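Local coordinates for protein putative aminotransferase (Actinomadura melliaura, PDB 4ZWV) that probably acts as a pyridoxal 5'-phosphate-dependent sugar aminotransferase in making the aminopentose of the indolocarbazole AT2433, at residues P33-A36 with E37-A41; L207-R210 with A211-R214; P304-H307 with R308-A312; H363-A366 with T367-G371. All coordinates share one frame; numbering follows the deposited sequence.

Contact 1. Residues P33-A36 with E37-A41; sequences PRVA and EFESA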
loop_
_atom_site.group_PDB
_atom_site.type_symbol
_atom_site.label_atom_id
_atom_site.label_comp_id
_atom_site.label_asym_id
_atom_site.label_seq_id
_atom_site.Cartn_x
_atom_site.Cartn_y
_atom_site.Cartn_z
ATOM N N PRO A 33 13.448 3.235 -14.029
ATOM C CA PRO A 33 13.360 2.884 -15.449
ATOM C C PRO A 33 12.518 1.652 -15.754
ATOM O O PRO A 33 11.922 1.614 -16.833
ATOM C CB PRO A 33 14.828 2.650 -15.851
ATOM C CG PRO A 33 15.548 2.397 -14.568
ATOM C CD PRO A 33 14.835 3.214 -13.530
ATOM N N ARG A 34 12.447 0.673 -14.857
ATOM C CA ARG A 34 11.624 -0.494 -15.162
ATOM C C ARG A 34 10.141 -0.129 -15.103
ATOM O O ARG A 34 9.355 -0.593 -15.919
ATOM C CB ARG A 34 11.921 -1.662 -14.213
ATOM C CG ARG A 34 13.385 -2.136 -14.214
ATOM C CD ARG A 34 13.759 -2.942 -15.465
ATOM N NE ARG A 34 13.830 -2.134 -16.675
ATOM C CZ ARG A 34 14.824 -1.308 -16.976
ATOM N NH1 ARG A 34 14.787 -0.619 -18.107
ATOM N NH2 ARG A 34 15.849 -1.158 -16.148
ATOM N N VAL A 35 9.768 0.710 -14.139
ATOM C CA VAL A 35 8.400 1.208 -14.074
ATOM C C VAL A 35 8.048 1.949 -15.360
ATOM O O VAL A 35 6.978 1.737 -15.925
ATOM C CB VAL A 35 8.196 2.125 -12.858
ATOM C CG1 VAL A 35 6.909 2.957 -13.013
ATOM C CG2 VAL A 35 8.158 1.308 -11.587
ATOM N N ALA A 36 8.953 2.803 -15.829
ATOM C CA ALA A 36 8.718 3.539 -17.073
ATOM C C ALA A 36 8.552 2.588 -18.260
ATOM O O ALA A 36 7.657 2.771 -19.083
ATOM C CB ALA A 36 9.852 4.522 -17.332
ATOM N N GLU A 37 9.400 1.564 -18.323
ATOM C CA GLU A 37 9.348 0.568 -19.392
ATOM C C GLU A 37 8.025 -0.203 -19.375
ATOM O O GLU A 37 7.391 -0.420 -20.409
ATOM C CB GLU A 37 10.534 -0.404 -19.265
ATOM C CG GLU A 37 10.605 -1.449 -20.377
ATOM C CD GLU A 37 11.713 -2.469 -20.195
ATOM O OE1 GLU A 37 12.513 -2.342 -19.243
ATOM O OE2 GLU A 37 11.783 -3.409 -21.016
ATOM N N PHE A 38 7.603 -0.602 -18.181
ATOM C CA PHE A 38 6.371 -1.349 -18.007
ATOM C C PHE A 38 5.156 -0.490 -18.375
ATOM O O PHE A 38 4.260 -0.941 -19.093
ATOM C CB PHE A 38 6.303 -1.839 -16.555
ATOM C CG PHE A 38 5.185 -2.800 -16.260
ATOM C CD1 PHE A 38 4.940 -3.886 -17.082
ATOM C CD2 PHE A 38 4.413 -2.645 -15.114
ATOM C CE1 PHE A 38 3.931 -4.781 -16.786
ATOM C CE2 PHE A 38 3.396 -3.543 -14.809
ATOM C CZ PHE A 38 3.149 -4.612 -15.653
ATOM N N GLU A 39 5.132 0.754 -17.899
ATOM C CA GLU A 39 4.041 1.658 -18.248
ATOM C C GLU A 39 3.938 1.867 -19.758
ATOM O O GLU A 39 2.837 1.852 -20.302
ATOM C CB GLU A 39 4.198 2.996 -17.531
ATOM C CG GLU A 39 3.845 2.898 -16.061
ATOM C CD GLU A 39 4.091 4.191 -15.314
ATOM O OE1 GLU A 39 4.749 5.083 -15.886
ATOM O OE2 GLU A 39 3.645 4.308 -14.149
ATOM N N SER A 40 5.074 2.048 -20.426
ATOM C CA SER A 40 5.074 2.224 -21.879
ATOM C C SER A 40 4.507 0.999 -22.586
ATOM O O SER A 40 3.722 1.122 -23.533
ATOM C CB SER A 40 6.487 2.517 -22.389
ATOM O OG SER A 40 6.892 3.826 -22.032
ATOM N N ALA A 41 4.901 -0.186 -22.127
ATOM C CA ALA A 41 4.418 -1.423 -22.734
ATOM C C ALA A 41 2.906 -1.582 -22.536
ATOM O O ALA A 41 2.188 -2.006 -23.448
ATOM C CB ALA A 41 5.163 -2.626 -22.157
HETATM O O HOH W 1 6.816 5.376 -19.703
#

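Contact 2. Residues L207-R210 with A211-R214; sequences LHER and AMLR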
loop_
_atom_site.group_PDB
_atom_site.type_symbol
_atom_site.label_atom_id
_atom_site.label_comp_id
_atom_site.label_asym_id
_atom_site.label_seq_id
_atom_site.Cartn_x
_atom_site.Cartn_y
_atom_site.Cartn_z
ATOM N N LEU A 207 -6.393 14.529 -14.874
ATOM C CA LEU A 207 -6.419 13.415 -13.927
ATOM C C LEU A 207 -5.103 12.663 -13.984
ATOM O O LEU A 207 -4.581 12.250 -12.955
ATOM C CB LEU A 207 -7.580 12.449 -14.215
ATOM C CG LEU A 207 -8.966 12.887 -13.741
ATOM C CD1 LEU A 207 -10.025 11.990 -14.376
ATOM C CD2 LEU A 207 -9.064 12.825 -12.220
ATOM N N HIS A 208 -4.561 12.497 -15.186
ATOM C CA HIS A 208 -3.297 11.791 -15.341
ATOM C C HIS A 208 -2.186 12.480 -14.556
ATOM O O HIS A 208 -1.440 11.832 -13.823
ATOM C CB HIS A 208 -2.941 11.698 -16.833
ATOM C CG HIS A 208 -1.713 10.894 -17.125
ATOM N ND1 HIS A 208 -0.929 11.128 -18.236
ATOM C CD2 HIS A 208 -1.160 9.837 -16.489
ATOM C CE1 HIS A 208 0.076 10.270 -18.249
ATOM N NE2 HIS A 208 -0.037 9.481 -17.196
ATOM N N GLU A 209 -2.070 13.794 -14.711
ATOM C CA GLU A 209 -0.997 14.515 -14.035
ATOM C C GLU A 209 -1.169 14.481 -12.512
ATOM O O GLU A 209 -0.186 14.300 -11.781
ATOM C CB GLU A 209 -0.915 15.956 -14.540
ATOM C CG GLU A 209 -0.528 16.086 -16.017
ATOM C CD GLU A 209 0.926 15.735 -16.303
ATOM O OE1 GLU A 209 1.740 15.672 -15.356
ATOM O OE2 GLU A 209 1.261 15.517 -17.487
ATOM N N ARG A 210 -2.404 14.625 -12.029
ATOM C CA ARG A 210 -2.656 14.548 -10.587
ATOM C C ARG A 210 -2.359 13.155 -10.044
ATOM O O ARG A 210 -1.794 13.009 -8.953
ATOM C CB ARG A 210 -4.100 14.936 -10.261
ATOM C CG ARG A 210 -4.421 16.385 -10.572
ATOM C CD ARG A 210 -5.899 16.668 -10.350
ATOM N NE ARG A 210 -6.253 16.458 -8.949
ATOM C CZ ARG A 210 -7.377 15.891 -8.521
ATOM N NH1 ARG A 210 -8.297 15.472 -9.383
ATOM N NH2 ARG A 210 -7.580 15.747 -7.217
ATOM N N ALA A 211 -2.706 12.126 -10.813
ATOM C CA ALA A 211 -2.458 10.752 -10.390
ATOM C C ALA A 211 -0.976 10.456 -10.254
ATOM O O ALA A 211 -0.553 9.790 -9.311
ATOM C CB ALA A 211 -3.091 9.759 -11.378
HETATM N N MSE A 212 -0.184 10.956 -11.198
HETATM C CA MSE A 212 1.258 10.736 -11.171
HETATM C C MSE A 212 1.937 11.406 -9.990
HETATM O O MSE A 212 2.965 10.930 -9.514
HETATM C CB MSE A 212 1.897 11.227 -12.460
HETATM C CG MSE A 212 1.593 10.340 -13.632
HETATM SE SE MSE A 212 2.649 10.858 -15.161
HETATM C CE MSE A 212 1.635 12.408 -15.692
ATOM N N LEU A 213 1.376 12.521 -9.535
ATOM C CA LEU A 213 1.881 13.172 -8.332
ATOM C C LEU A 213 1.396 12.475 -7.060
ATOM O O LEU A 213 2.194 12.155 -6.164
ATOM C CB LEU A 213 1.463 14.651 -8.305
ATOM C CG LEU A 213 2.225 15.585 -9.239
ATOM C CD1 LEU A 213 1.500 16.919 -9.305
ATOM C CD2 LEU A 213 3.648 15.769 -8.750
ATOM N N ARG A 214 0.091 12.244 -6.963
ATOM C CA ARG A 214 -0.472 11.768 -5.709
ATOM C C ARG A 214 -0.150 10.307 -5.414
ATOM O O ARG A 214 -0.260 9.887 -4.271
ATOM C CB ARG A 214 -1.984 11.987 -5.688
ATOM C CG ARG A 214 -2.369 13.467 -5.807
ATOM C CD ARG A 214 -3.850 13.674 -5.522
ATOM N NE ARG A 214 -4.091 13.620 -4.087
ATOM C CZ ARG A 214 -5.251 13.894 -3.499
ATOM N NH1 ARG A 214 -6.308 14.242 -4.218
ATOM N NH2 ARG A 214 -5.356 13.811 -2.179
#

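Contact 3. Residues P304-H307 with R308-A312; sequences PAFH and RKMEA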
loop_
_atom_site.group_PDB
_atom_site.type_symbol
_atom_site.label_atom_id
_atom_site.label_comp_id
_atom_site.label_asym_id
_atom_site.label_seq_id
_atom_site.Cartn_x
_atom_site.Cartn_y
_atom_site.Cartn_z
ATOM N N PRO A 304 -24.760 -27.746 -1.787
ATOM C CA PRO A 304 -23.895 -28.484 -0.854
ATOM C C PRO A 304 -23.463 -29.853 -1.388
ATOM O O PRO A 304 -22.303 -30.239 -1.210
ATOM C CB PRO A 304 -24.779 -28.636 0.391
ATOM C CG PRO A 304 -25.644 -27.438 0.364
ATOM C CD PRO A 304 -25.969 -27.239 -1.107
ATOM N N ALA A 305 -24.375 -30.569 -2.036
ATOM C CA ALA A 305 -24.028 -31.850 -2.641
ATOM C C ALA A 305 -23.078 -31.646 -3.824
ATOM O O ALA A 305 -22.171 -32.449 -4.036
ATOM C CB ALA A 305 -25.282 -32.596 -3.071
ATOM N N PHE A 306 -23.272 -30.566 -4.578
ATOM C CA PHE A 306 -22.376 -30.243 -5.691
ATOM C C PHE A 306 -20.947 -29.998 -5.200
ATOM O O PHE A 306 -19.985 -30.494 -5.789
ATOM C CB PHE A 306 -22.882 -29.015 -6.457
ATOM C CG PHE A 306 -22.058 -28.673 -7.678
ATOM C CD1 PHE A 306 -22.354 -29.232 -8.913
ATOM C CD2 PHE A 306 -21.004 -27.776 -7.590
ATOM C CE1 PHE A 306 -21.597 -28.906 -10.039
ATOM C CE2 PHE A 306 -20.247 -27.445 -8.703
ATOM C CZ PHE A 306 -20.539 -28.012 -9.930
ATOM N N HIS A 307 -20.814 -29.232 -4.120
ATOM C CA HIS A 307 -19.509 -28.988 -3.515
ATOM C C HIS A 307 -18.830 -30.292 -3.091
ATOM O O HIS A 307 -17.648 -30.492 -3.360
ATOM C CB HIS A 307 -19.643 -28.050 -2.314
ATOM C CG HIS A 307 -19.894 -26.624 -2.690
ATOM N ND1 HIS A 307 -20.436 -25.707 -1.815
ATOM C CD2 HIS A 307 -19.671 -25.955 -3.846
ATOM C CE1 HIS A 307 -20.537 -24.535 -2.415
ATOM N NE2 HIS A 307 -20.077 -24.657 -3.649
ATOM N N ARG A 308 -19.581 -31.176 -2.438
ATOM C CA ARG A 308 -19.036 -32.457 -1.999
ATOM C C ARG A 308 -18.569 -33.290 -3.194
ATOM O O ARG A 308 -17.552 -33.976 -3.116
ATOM C CB ARG A 308 -20.068 -33.219 -1.161
ATOM C CG ARG A 308 -20.315 -32.580 0.205
ATOM C CD ARG A 308 -21.148 -33.462 1.130
ATOM N NE ARG A 308 -22.521 -33.637 0.664
ATOM C CZ ARG A 308 -23.523 -32.824 0.989
ATOM N NH1 ARG A 308 -23.302 -31.787 1.785
ATOM N NH2 ARG A 308 -24.746 -33.049 0.523
ATOM N N LYS A 309 -19.309 -33.217 -4.294
ATOM C CA LYS A 309 -18.939 -33.905 -5.529
ATOM C C LYS A 309 -17.618 -33.380 -6.094
ATOM O O LYS A 309 -16.738 -34.158 -6.455
ATOM C CB LYS A 309 -20.043 -33.753 -6.576
ATOM C CG LYS A 309 -19.805 -34.527 -7.863
ATOM C CD LYS A 309 -20.304 -35.960 -7.746
ATOM C CE LYS A 309 -20.011 -36.744 -9.021
ATOM N NZ LYS A 309 -20.803 -38.002 -9.089
HETATM N N MSE A 310 -17.492 -32.059 -6.189
HETATM C CA MSE A 310 -16.265 -31.455 -6.696
HETATM C C MSE A 310 -15.070 -31.824 -5.821
HETATM O O MSE A 310 -14.033 -32.244 -6.329
HETATM C CB MSE A 310 -16.393 -29.934 -6.779
HETATM C CG MSE A 310 -17.455 -29.417 -7.748
HETATM SE SE MSE A 310 -17.238 -30.057 -9.585
HETATM C CE MSE A 310 -18.699 -31.338 -9.599
ATOM N N GLU A 311 -15.232 -31.669 -4.511
ATOM C CA GLU A 311 -14.173 -31.991 -3.552
ATOM C C GLU A 311 -13.685 -33.431 -3.712
ATOM O O GLU A 311 -12.479 -33.679 -3.744
ATOM C CB GLU A 311 -14.662 -31.753 -2.119
ATOM C CG GLU A 311 -14.877 -30.281 -1.790
ATOM C CD GLU A 311 -15.708 -30.059 -0.534
ATOM O OE1 GLU A 311 -16.141 -31.056 0.085
ATOM O OE2 GLU A 311 -15.931 -28.883 -0.169
ATOM N N ALA A 312 -14.622 -34.369 -3.826
ATOM C CA ALA A 312 -14.280 -35.790 -3.958
ATOM C C ALA A 312 -13.553 -36.076 -5.272
ATOM O O ALA A 312 -12.794 -37.043 -5.378
ATOM C CB ALA A 312 -15.532 -36.645 -3.856
#

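Contact 4. Residues H363-A366 with T367-G371; sequences HVVA and TIRSG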
loop_
_atom_site.group_PDB
_atom_site.type_symbol
_atom_site.label_atom_id
_atom_site.label_comp_id
_atom_site.label_asym_id
_atom_site.label_seq_id
_atom_site.Cartn_x
_atom_site.Cartn_y
_atom_site.Cartn_z
ATOM N N HIS A 363 -12.220 -33.839 -17.222
ATOM C CA HIS A 363 -12.539 -34.392 -15.913
ATOM C C HIS A 363 -13.597 -33.545 -15.195
ATOM O O HIS A 363 -14.514 -34.088 -14.573
ATOM C CB HIS A 363 -11.260 -34.509 -15.066
ATOM C CG HIS A 363 -11.499 -34.953 -13.656
ATOM N ND1 HIS A 363 -12.074 -36.166 -13.344
ATOM C CD2 HIS A 363 -11.215 -34.356 -12.475
ATOM C CE1 HIS A 363 -12.154 -36.286 -12.030
ATOM N NE2 HIS A 363 -11.635 -35.204 -11.479
ATOM N N VAL A 364 -13.480 -32.222 -15.302
ATOM C CA VAL A 364 -14.458 -31.314 -14.709
ATOM C C VAL A 364 -15.839 -31.562 -15.322
ATOM O O VAL A 364 -16.826 -31.745 -14.604
ATOM C CB VAL A 364 -14.048 -29.841 -14.901
ATOM C CG1 VAL A 364 -15.175 -28.897 -14.483
ATOM C CG2 VAL A 364 -12.763 -29.541 -14.123
ATOM N N VAL A 365 -15.896 -31.598 -16.649
ATOM C CA VAL A 365 -17.156 -31.811 -17.354
ATOM C C VAL A 365 -17.762 -33.177 -17.056
ATOM O O VAL A 365 -18.956 -33.275 -16.781
ATOM C CB VAL A 365 -16.971 -31.653 -18.878
ATOM C CG1 VAL A 365 -18.171 -32.218 -19.637
ATOM C CG2 VAL A 365 -16.747 -30.186 -19.217
ATOM N N ALA A 366 -16.940 -34.225 -17.084
ATOM C CA ALA A 366 -17.431 -35.577 -16.835
ATOM C C ALA A 366 -17.975 -35.715 -15.416
ATOM O O ALA A 366 -18.988 -36.386 -15.187
ATOM C CB ALA A 366 -16.326 -36.594 -17.077
ATOM N N THR A 367 -17.301 -35.072 -14.468
ATOM C CA THR A 367 -17.723 -35.118 -13.077
ATOM C C THR A 367 -19.081 -34.439 -12.906
ATOM O O THR A 367 -19.997 -35.015 -12.323
ATOM C CB THR A 367 -16.676 -34.461 -12.153
ATOM O OG1 THR A 367 -15.456 -35.211 -12.219
ATOM C CG2 THR A 367 -17.168 -34.442 -10.715
ATOM N N ILE A 368 -19.212 -33.226 -13.433
ATOM C CA ILE A 368 -20.476 -32.502 -13.357
ATOM C C ILE A 368 -21.612 -33.257 -14.052
ATOM O O ILE A 368 -22.709 -33.390 -13.500
ATOM C CB ILE A 368 -20.339 -31.092 -13.969
ATOM C CG1 ILE A 368 -19.412 -30.229 -13.108
ATOM C CG2 ILE A 368 -21.698 -30.411 -14.088
ATOM C CD1 ILE A 368 -19.090 -28.886 -13.723
ATOM N N ARG A 369 -21.348 -33.794 -15.239
ATOM C CA ARG A 369 -22.413 -34.447 -15.998
ATOM C C ARG A 369 -22.852 -35.784 -15.394
ATOM O O ARG A 369 -23.900 -36.311 -15.762
ATOM C CB ARG A 369 -21.989 -34.645 -17.463
ATOM C CG ARG A 369 -21.879 -33.332 -18.235
ATOM C CD ARG A 369 -21.790 -33.537 -19.744
ATOM N NE ARG A 369 -23.098 -33.863 -20.311
ATOM C CZ ARG A 369 -23.933 -32.976 -20.849
ATOM N NH1 ARG A 369 -23.598 -31.695 -20.923
ATOM N NH2 ARG A 369 -25.104 -33.377 -21.334
ATOM N N SER A 370 -22.066 -36.320 -14.466
ATOM C CA SER A 370 -22.423 -37.571 -13.808
ATOM C C SER A 370 -23.399 -37.348 -12.650
ATOM O O SER A 370 -23.892 -38.314 -12.063
ATOM C CB SER A 370 -21.170 -38.297 -13.303
ATOM O OG SER A 370 -20.583 -37.627 -12.202
ATOM N N GLY A 371 -23.673 -36.083 -12.328
ATOM C CA GLY A 371 -24.679 -35.747 -11.332
ATOM C C GLY A 371 -24.164 -35.669 -9.905
ATOM O O GLY A 371 -23.031 -36.049 -9.621
#

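Contact 1. Residues P33-A36 with E37-A41
Glu37 reaches back along its helix to Arg34, one turn earlier, and most of its side chain has a neighbour there. CB rests against the carbonyl oxygens of the preceding turn, 3.5 Å from Pro33 O. From there CG stands anti to the backbone N (chi1 -177°) and the extended chain runs beside the arginine, both side chains pointing the same way. OE1 then takes two donors from Arg34, NE at 2.9 Å and NH1 at 3.1 Å. This is a side-on grip with both nitrogens on one oxygen: OE1 lies near the guanidinium plane, while the carboxylate plane is turned 81° from it, and only OE1 is used by Arg34. Arg34 manages this by bending its own chain at chi2 and chi3. OE2 goes to Arg19 of helix 16-26, so the carboxylate bridges two helices. An alanine in place of Arg34 removes both of these donors to Glu37 OE1 and would probably leave the carboxylate freer to turn.

The pair is an i to i+3 salt bridge on helix 33-46 of this DegT/DnrJ/EryC1-type aminotransferase. Asp243, on helix 243-273, takes the backbone N-H groups of Arg34 and Val35 near the start of the helix. On another side of the helix Glu39 lies alongside Val35, whose CG1 is 3.7 Å from Glu39 OE2; that oxygen is engaged by Ser53 and Arg215. A water donates to Ala36 O at 2.8 Å, in addition to the backbone bond from Ser40 N.

Contact 2. Residues L207-R210 with A211-R214
His208 and Met212, a selenomethionine one turn later, meet through different choices of the first torsion. The histidine has CG anti to its backbone N (chi1 -175°), whereas Met212 has CG anti to the carbonyl carbon and bends at chi3 (-77°) to carry its methyl back over the imidazole. In the conformer described, one of two deposited for Met212, CE sits 3.6 Å from the centroid of the His208 ring and only 7° off its normal, a CH-pi contact over the centre of one face. The selenium approaches the ring obliquely, with Met212 SE 3.6 Å from His208 NE2. This gives an i to i+4 Met-aromatic pair.

Arg210 and Arg214 run side by side, pointing the same way, and bring Arg210 NH2 to 3.6 Å from Arg214 NH1. The likely mutual repulsion is probably eased by Glu234, which forms a salt bridge with Arg210 NE and a long, weak ion pair with Arg214 NH1. Arg210 NH1 also donates to Leu67 O. Arg214 gives its NE to Trp235 O and makes a cation-pi contact with that residue. The backbone bond from Arg214 N to Arg210 O is 2.8 Å, whereas Leu213 N makes a long bond to Glu209 O and a weak one to Arg210 O.

Helix 205-214 follows strand 198-201 and lies against strand 51-54, an outermost strand of the large mixed sheet within the chain; His208, Ala211 and Met212 all pack on Val52, and Leu207 reaches the loop residues Leu67 and Leu202.

Contact 3. Residues P304-H307 with R308-A312
His307 O receives the backbone N-H of Glu311 at 2.9 Å, and the bond is nearly straight (172°). The same oxygen is also covered by the glutamate's aliphatic part, since Glu311 CG lies 3.2 Å from His307 O. Beyond it the chain extends to OE2, which forms a salt bridge with Arg227 of the second subunit; His307 packs on that arginine too, so this side of the helix belongs to the dimer interface.

Another side carries an i to i+4 Met-aromatic contact between Phe306 and Met310, a selenomethionine. Bends at chi2 and chi3 fold the Met310 chain across the phenyl ring: its CG comes 3.5 Å from Phe306 CE2, and CE lies over one face, 4.0 Å from the Phe306 centroid and 23° off the normal. Selenium approaches that ring obliquely.

Arg308 instead doubles back over the first turn. A bend at chi3 (-67°) lays one face of its guanidinium on the backbone, with NH1 3.5 Å from Pro304 O and NH2 3.5 Å from Ala305 CA. This is packing of a flat group over main-chain atoms, while Arg308 N makes the helical bond to Pro304 O.

Helix 303-312 packs on strand 347-350, where Phe306 and His307 touch Val348, and on helix 358-369, where Phe306 and Met310 meet Ile368; Trp372 and Phe306 meet edge-to-face, and Lys309 NZ hydrogen-bonds to Ser370 OG just after helix 358-369.

Contact 4. Residues H363-A366 with T367-G371
Thr367 and His363 form the tight end of this contact. His363 O is gripped twice by the residue one turn later, by Thr367 OG1 at 2.8 Å and by Thr367 N at 3.0 Å, the two donors arriving from opposite faces of the carbonyl plane. OG1 also lies over one face of the imidazole, 3.5 Å from His363 CE1, while His363 NE2 is bonded to Ala313 O. A valine in place of Thr367 would probably leave His363 O without its second donor and set a methyl against the ring face instead. Beside this, the side chains of Val364 and Ile368, both buried, lie side by side, with Val364 CG1 and Ile368 CD1 4.0 Å apart.

The exposed side at Ala366 and Ser370 is looser. Ser370 N makes only a weak bond to Ala366 O, at 3.2 Å and 124°, and its OG turns back to Thr367 O at 2.7 Å as the helix gives out. Gly371 then leaves helical geometry with positive phi. Arg369, though exposed, is held by its NH1 on Glu273 O and Thr275 O.

Helix 358-369 lies against helix 243-273, where Val364 and Val365 pack on Tyr270, and against helix 303-312 through Thr367 and Ile368.

Overall arrangement
The four contacts are local, and they form two groups. Contacts 1 and 2 have centres 17 Å apart and nearest atoms about 6 Å apart, without touching. Contacts 3 and 4 lie far off, with centres 44 to 50 Å from those two, but they touch each other: their centres are 11 Å apart and Met310 CE is 3.6 Å from Thr367 CG2. Helix 243-273 spans the gap, packing on contact 1 through Ala246 and Leu250 and on contact 4 through Phe269 and Tyr270. Contact 1 comes closest to the cofactor site, although no cofactor is bound to this chain: the side chain of Phe38 is about 11 Å from that of Ser185, a pyridoxal phosphate-binding residue. Contacts 2, 3 and 4 lie away from that site.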